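Local structure of aminoglycoside N(3)-acetyltransferase (Enterobacter cloacae, 6NP3) at residues W3-R13 against T41-A49. The protein transfers an acetyl group from acetyl-CoA to the N3 amine of 2-deoxystreptamine antibiotics, and so probably confers resistance to gentamicin, kanamycin and related aminoglycosides. Residues are numbered along the deposited sequence; the frame is centred on the assembly and turned at random.
Sequences WSKSELVRQLR and TLVDALIEA
Two neighbouring helices on one face of the central mixed sheet pack through Ala45, whose methyl group is a knob in the hole formed by Lys5, Leu8, Val9 and Leu12. The segment axes run 8.6 Å apart at their closest and cross at -46°, and Ala45 CB lies 3.6 Å from Leu8 CB and 3.8 Å from Val9 CG2. One turn on from Leu8, Leu12 reaches in with CD1, which meets Leu46 CD2 at 4.0 Å, the side chains crossing at about a right angle; Leu12 and Leu46 also rest on Leu158 of strand 156-160. Leu8 CD1 fits against the backbone of Leu42, which in turn packs against Val27 and Leu29 of the acetyl-CoA site. At the start of helix 5-15, where Ser4 and Glu7 form a capping box, the Thr41 methyl CG2 sits 3.6 Å from Lys5 N. With CG2 placed there, OG1 is left to accept from Asp37 N, just ahead of helix 39-50.

Polar groups flank the apolar centre. Lys5, with CG anti to its backbone nitrogen (chi1 175°), lays its methylenes over Asp44 CB and Ala45, and in the modelled conformer NZ comes within 3.6 Å of Glu48 OE2, a long and probably mobile salt bridge. Val9 CG2 touches Glu48 from CB to OE1, crossing it at about a right angle. At the far end Arg13 turns its guanidinium end-on to Ala49 O: NH1 at 2.8 Å and NH2 at 2.9 Å both donate to this single oxygen, which lies near the guanidinium plane. NH1 also bonds to Val17 O. The small Ala45 side chain thus lets the helices come close over an apolar centre; the Arg13 fork of bent hydrogen bonds, less certain because a second conformer exists, joins their C-terminal parts, and Lys5-Glu48 adds a looser link.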
# COMPACT_ATOMS: atom_id res chain seq x y z
N TRP A 3 7.45 -23.60 5.65
CA TRP A 3 6.66 -23.69 4.44
C TRP A 3 7.54 -23.58 3.21
O TRP A 3 8.43 -22.73 3.14
CB TRP A 3 5.64 -22.56 4.42
CG TRP A 3 4.68 -22.61 5.56
CD1 TRP A 3 4.72 -21.85 6.69
CD2 TRP A 3 3.53 -23.44 5.67
NE1 TRP A 3 3.67 -22.18 7.51
CE2 TRP A 3 2.91 -23.14 6.90
CE3 TRP A 3 2.95 -24.41 4.84
CZ2 TRP A 3 1.76 -23.77 7.32
CZ3 TRP A 3 1.80 -25.04 5.27
CH2 TRP A 3 1.22 -24.72 6.50
N SER A 4 7.27 -24.44 2.24
CA SER A 4 7.94 -24.39 0.95
C SER A 4 7.19 -23.48 -0.00
O SER A 4 5.99 -23.22 0.15
CB SER A 4 8.00 -25.78 0.33
OG SER A 4 6.70 -26.20 -0.02
N LYS A 5 7.90 -23.01 -1.03
CA LYS A 5 7.25 -22.21 -2.06
C LYS A 5 6.06 -22.96 -2.66
O LYS A 5 4.96 -22.41 -2.80
CB LYS A 5 8.24 -21.83 -3.16
CG LYS A 5 7.59 -21.10 -4.32
CD LYS A 5 8.60 -20.54 -5.31
CE LYS A 5 9.38 -21.63 -6.01
NZ LYS A 5 10.19 -21.10 -7.14
N SER A 6 6.26 -24.23 -3.02
CA SER A 6 5.18 -25.00 -3.63
C SER A 6 3.94 -25.02 -2.75
O SER A 6 2.81 -24.89 -3.26
CB SER A 6 5.65 -26.43 -3.90
OG SER A 6 4.57 -27.28 -4.27
N GLU A 7 4.10 -25.23 -1.45
CA GLU A 7 2.93 -25.26 -0.57
C GLU A 7 2.21 -23.92 -0.58
O GLU A 7 0.98 -23.86 -0.65
CB GLU A 7 3.37 -25.59 0.85
CG GLU A 7 3.78 -27.05 1.09
CD GLU A 7 4.35 -27.28 2.48
OE1 GLU A 7 5.29 -26.56 2.87
OE2 GLU A 7 3.85 -28.18 3.17
N LEU A 8 2.98 -22.83 -0.51
CA LEU A 8 2.36 -21.51 -0.55
C LEU A 8 1.62 -21.27 -1.85
O LEU A 8 0.52 -20.70 -1.84
CB LEU A 8 3.42 -20.43 -0.34
CG LEU A 8 4.15 -20.50 1.00
CD1 LEU A 8 5.23 -19.44 1.05
CD2 LEU A 8 3.22 -20.32 2.18
N VAL A 9 2.20 -21.67 -2.98
CA VAL A 9 1.54 -21.48 -4.25
C VAL A 9 0.20 -22.20 -4.28
O VAL A 9 -0.80 -21.68 -4.78
CB VAL A 9 2.46 -21.89 -5.42
CG1 VAL A 9 1.68 -21.84 -6.69
CG2 VAL A 9 3.66 -20.98 -5.48
N ARG A 10 0.17 -23.45 -3.80
CA ARG A 10 -1.08 -24.19 -3.82
C ARG A 10 -2.10 -23.54 -2.89
O ARG A 10 -3.29 -23.50 -3.20
CB ARG A 10 -0.86 -25.66 -3.45
CG ARG A 10 0.17 -26.38 -4.31
CD ARG A 10 -0.08 -26.20 -5.80
NE ARG A 10 -1.29 -26.87 -6.28
CZ ARG A 10 -1.84 -26.66 -7.47
NH1 ARG A 10 -1.30 -25.79 -8.31
NH2 ARG A 10 -2.94 -27.32 -7.81
N GLN A 11 -1.65 -23.04 -1.73
CA GLN A 11 -2.56 -22.31 -0.85
C GLN A 11 -3.10 -21.04 -1.50
O GLN A 11 -4.28 -20.71 -1.33
CB GLN A 11 -1.84 -21.94 0.44
CG GLN A 11 -1.60 -23.09 1.40
CD GLN A 11 -0.75 -22.69 2.56
OE1 GLN A 11 0.18 -21.92 2.42
NE2 GLN A 11 -1.08 -23.19 3.74
N LEU A 12 -2.26 -20.30 -2.23
CA LEU A 12 -2.72 -19.10 -2.92
C LEU A 12 -3.74 -19.45 -3.99
O LEU A 12 -4.75 -18.75 -4.15
CB LEU A 12 -1.52 -18.36 -3.49
CG LEU A 12 -0.61 -17.70 -2.45
CD1 LEU A 12 0.73 -17.32 -3.03
CD2 LEU A 12 -1.29 -16.47 -1.88
N ARG A 13 -3.52 -20.56 -4.70
CA ARG A 13 -4.49 -21.00 -5.68
C ARG A 13 -5.80 -21.35 -5.00
O ARG A 13 -6.89 -21.00 -5.49
CB ARG A 13 -3.94 -22.19 -6.46
CG ARG A 13 -2.78 -21.85 -7.40
CD ARG A 13 -3.27 -21.75 -8.84
NE ARG A 13 -2.23 -21.36 -9.79
CZ ARG A 13 -1.84 -20.11 -10.01
NH1 ARG A 13 -2.39 -19.11 -9.32
NH2 ARG A 13 -0.90 -19.85 -10.91
N THR A 41 10.76 -16.63 0.10
CA THR A 41 9.92 -17.77 -0.28
C THR A 41 8.51 -17.33 -0.62
O THR A 41 7.92 -17.78 -1.61
CB THR A 41 9.91 -18.81 0.85
OG1 THR A 41 11.25 -19.25 1.09
CG2 THR A 41 9.02 -20.00 0.50
N LEU A 42 7.95 -16.43 0.18
CA LEU A 42 6.61 -15.93 -0.09
C LEU A 42 6.58 -14.97 -1.26
O LEU A 42 5.62 -14.99 -2.03
CB LEU A 42 6.05 -15.29 1.17
CG LEU A 42 4.65 -14.71 1.04
CD1 LEU A 42 3.63 -15.68 0.56
CD2 LEU A 42 4.23 -14.17 2.43
N VAL A 43 7.59 -14.12 -1.41
CA VAL A 43 7.67 -13.29 -2.62
C VAL A 43 7.68 -14.17 -3.87
O VAL A 43 6.94 -13.93 -4.83
CB VAL A 43 8.91 -12.37 -2.56
CG1 VAL A 43 9.09 -11.62 -3.85
CG2 VAL A 43 8.81 -11.42 -1.41
N ASP A 44 8.53 -15.20 -3.87
CA ASP A 44 8.59 -16.11 -5.02
C ASP A 44 7.26 -16.79 -5.25
O ASP A 44 6.84 -17.00 -6.39
CB ASP A 44 9.68 -17.17 -4.82
CG ASP A 44 11.08 -16.59 -4.80
OD1 ASP A 44 11.31 -15.49 -5.34
OD2 ASP A 44 11.98 -17.28 -4.27
N ALA A 45 6.59 -17.19 -4.17
CA ALA A 45 5.30 -17.85 -4.32
C ALA A 45 4.25 -16.91 -4.92
O ALA A 45 3.46 -17.32 -5.77
CB ALA A 45 4.83 -18.35 -2.96
N LEU A 46 4.23 -15.65 -4.48
CA LEU A 46 3.29 -14.68 -5.03
C LEU A 46 3.52 -14.47 -6.52
O LEU A 46 2.57 -14.42 -7.31
CB LEU A 46 3.43 -13.35 -4.29
CG LEU A 46 3.04 -13.31 -2.81
CD1 LEU A 46 3.52 -12.04 -2.16
CD2 LEU A 46 1.53 -13.45 -2.71
N ILE A 47 4.78 -14.33 -6.92
CA ILE A 47 5.13 -14.14 -8.31
C ILE A 47 4.72 -15.35 -9.13
O ILE A 47 4.18 -15.21 -10.23
CB ILE A 47 6.63 -13.82 -8.42
CG1 ILE A 47 6.92 -12.46 -7.79
CG2 ILE A 47 7.11 -13.87 -9.86
CD1 ILE A 47 8.38 -12.15 -7.64
N GLU A 48 4.95 -16.54 -8.61
CA GLU A 48 4.56 -17.74 -9.34
C GLU A 48 3.04 -17.85 -9.44
O GLU A 48 2.50 -18.25 -10.47
CB GLU A 48 5.13 -18.96 -8.62
CG GLU A 48 4.83 -20.24 -9.33
CD GLU A 48 5.69 -21.39 -8.87
OE1 GLU A 48 5.14 -22.50 -8.70
OE2 GLU A 48 6.90 -21.19 -8.68
N ALA A 49 2.33 -17.49 -8.37
CA ALA A 49 0.87 -17.60 -8.38
C ALA A 49 0.23 -16.66 -9.40
O ALA A 49 -0.73 -17.05 -10.08
CB ALA A 49 0.29 -17.35 -6.99